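Local coordinates for protein tRNA-splicing endonuclease (Sulfolobus tokodaii, PDB 2CV8) that probably removes introns from precursor tRNAs by cutting at both splice sites, leaving 2',3'-cyclic phosphate and 5'-hydroxyl ends, at residues G101-R105 and A115-I119. Residues are numbered along the deposited sequence; the frame is centred on the assembly and turned at random.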
loop_
_atom_site.group_PDB
_atom_site.type_symbol
_atom_site.label_atom_id
_atom_site.label_comp_id
_atom_site.label_asym_id
_atom_site.label_seq_id
_atom_site.Cartn_x
_atom_site.Cartn_y
_atom_site.Cartn_z
ATOM N N GLY B 101 -17.799 -13.513 -6.941
ATOM C CA GLY B 101 -17.453 -14.821 -7.461
ATOM C C GLY B 101 -16.107 -15.422 -7.119
ATOM O O GLY B 101 -15.816 -16.536 -7.548
ATOM N N TYR B 102 -15.273 -14.708 -6.371
ATOM C CA TYR B 102 -13.977 -15.269 -6.003
ATOM C C TYR B 102 -14.197 -16.257 -4.856
ATOM O O TYR B 102 -15.225 -16.221 -4.178
ATOM C CB TYR B 102 -13.007 -14.180 -5.520
ATOM C CG TYR B 102 -12.659 -13.098 -6.518
ATOM C CD1 TYR B 102 -13.539 -12.051 -6.782
ATOM C CD2 TYR B 102 -11.420 -13.097 -7.172
ATOM C CE1 TYR B 102 -13.195 -11.024 -7.666
ATOM C CE2 TYR B 102 -11.070 -12.075 -8.056
ATOM C CZ TYR B 102 -11.959 -11.038 -8.298
ATOM O OH TYR B 102 -11.615 -10.009 -9.159
ATOM N N VAL B 103 -13.241 -17.155 -4.669
ATOM C CA VAL B 103 -13.291 -18.100 -3.569
ATOM C C VAL B 103 -12.325 -17.458 -2.569
ATOM O O VAL B 103 -11.142 -17.285 -2.848
ATOM C CB VAL B 103 -12.800 -19.494 -4.006
ATOM C CG1 VAL B 103 -12.791 -20.462 -2.838
ATOM C CG2 VAL B 103 -13.723 -20.023 -5.070
ATOM N N VAL B 104 -12.853 -17.074 -1.417
ATOM C CA VAL B 104 -12.076 -16.404 -0.386
ATOM C C VAL B 104 -11.707 -17.290 0.795
ATOM O O VAL B 104 -12.571 -17.833 1.473
ATOM C CB VAL B 104 -12.861 -15.193 0.145
ATOM C CG1 VAL B 104 -12.021 -14.406 1.147
ATOM C CG2 VAL B 104 -13.298 -14.332 -1.023
ATOM N N ARG B 105 -10.412 -17.415 1.046
ATOM C CA ARG B 105 -9.924 -18.219 2.154
ATOM C C ARG B 105 -9.127 -17.328 3.089
ATOM O O ARG B 105 -8.890 -16.154 2.799
ATOM C CB ARG B 105 -9.005 -19.331 1.643
ATOM C CG ARG B 105 -9.640 -20.304 0.661
ATOM C CD ARG B 105 -9.819 -21.676 1.284
ATOM N NE ARG B 105 -11.156 -21.850 1.845
ATOM C CZ ARG B 105 -11.449 -22.675 2.849
ATOM N NH1 ARG B 105 -10.497 -23.404 3.419
ATOM N NH2 ARG B 105 -12.701 -22.781 3.273
ATOM N N ALA B 115 -6.951 -14.963 1.175
ATOM C CA ALA B 115 -6.254 -15.604 0.067
ATOM C C ALA B 115 -7.372 -15.792 -0.959
ATOM O O ALA B 115 -8.146 -16.741 -0.884
ATOM C CB ALA B 115 -5.694 -16.931 0.485
ATOM N N VAL B 116 -7.468 -14.863 -1.901
ATOM C CA VAL B 116 -8.509 -14.901 -2.910
ATOM C C VAL B 116 -8.118 -15.718 -4.138
ATOM O O VAL B 116 -7.017 -15.568 -4.671
ATOM C CB VAL B 116 -8.880 -13.474 -3.335
ATOM C CG1 VAL B 116 -10.109 -13.488 -4.195
ATOM C CG2 VAL B 116 -9.111 -12.617 -2.104
ATOM N N TYR B 117 -9.037 -16.577 -4.579
ATOM C CA TYR B 117 -8.830 -17.451 -5.742
ATOM C C TYR B 117 -9.873 -17.299 -6.855
ATOM O O TYR B 117 -11.060 -17.102 -6.592
ATOM C CB TYR B 117 -8.898 -18.926 -5.335
ATOM C CG TYR B 117 -7.836 -19.403 -4.384
ATOM C CD1 TYR B 117 -7.850 -19.028 -3.040
ATOM C CD2 TYR B 117 -6.812 -20.232 -4.828
ATOM C CE1 TYR B 117 -6.864 -19.471 -2.163
ATOM C CE2 TYR B 117 -5.824 -20.676 -3.962
ATOM C CZ TYR B 117 -5.856 -20.288 -2.632
ATOM O OH TYR B 117 -4.857 -20.687 -1.787
ATOM N N THR B 118 -9.439 -17.462 -8.103
ATOM C CA THR B 118 -10.360 -17.443 -9.244
ATOM C C THR B 118 -10.432 -18.908 -9.673
ATOM O O THR B 118 -9.422 -19.490 -10.052
ATOM C CB THR B 118 -9.830 -16.622 -10.447
ATOM O OG1 THR B 118 -10.017 -15.223 -10.203
ATOM C CG2 THR B 118 -10.573 -17.013 -11.727
ATOM N N ILE B 119 -11.608 -19.515 -9.587
ATOM C CA ILE B 119 -11.752 -20.917 -9.974
ATOM C C ILE B 119 -12.957 -21.143 -10.879
ATOM O O ILE B 119 -13.810 -20.267 -11.030
ATOM C CB ILE B 119 -11.884 -21.862 -8.731
ATOM C CG1 ILE B 119 -12.868 -21.272 -7.723
ATOM C CG2 ILE B 119 -10.527 -22.068 -8.059
ATOM C CD1 ILE B 119 -14.304 -21.152 -8.211
#
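Val103 and Tyr117 grip each other through two backbone hydrogen bonds, Val103 N to Tyr117 O at 2.9 Å and Tyr117 N to Val103 O at 2.8 Å, and the first of these is almost straight (175°). Two residues further along strand 103-106, and two back along its partner, Arg105 and Ala115 exchange a second pair of bonds, with both donors above the carbonyl planes, Ala115 N reaching Arg105 O at 2.8 Å. Between these hydrogen-bonded pairs, Val104 and Val116 form a non-hydrogen-bonded pair, so strands 103-106 and 114-117 illustrate the antiparallel beta hairpin, with side chains alternating between its faces. On the face of Val103, Arg105 and Ala115, the Tyr117 ring presents its edge to Val103 O, and its CE1 lies 4.0 Å from Arg105 CG. The Arg105 chain then bends away at chi2 and chi3 to where NH2 hydrogen-bonds to Gly28 O. At the open end of the hairpin, Val116 CG1 meets both CB and CD2 of Tyr102; with CG1 anti to the backbone N (chi1 -170°), this branch is directed at the tyrosine. A serine in place of Tyr102 would keep CB but would probably leave Val116 CG1 without its contact to the ring, and lose the weak hydrogen bond from the phenol to Met180 O of the second subunit. Tyr117 is predicted to be catalytic, and neighbouring Thr118 touches His125, another predicted active-site residue, which places this end of the hairpin at the predicted active site. Gly101 closes helix 87-99 in a Schellman motif; Val104 and Val116 pack on that helix, while strand 114-117 joins the hairpin to strand 128-134 and strand 103-106 is an outermost strand of the five-stranded sheet within this chain.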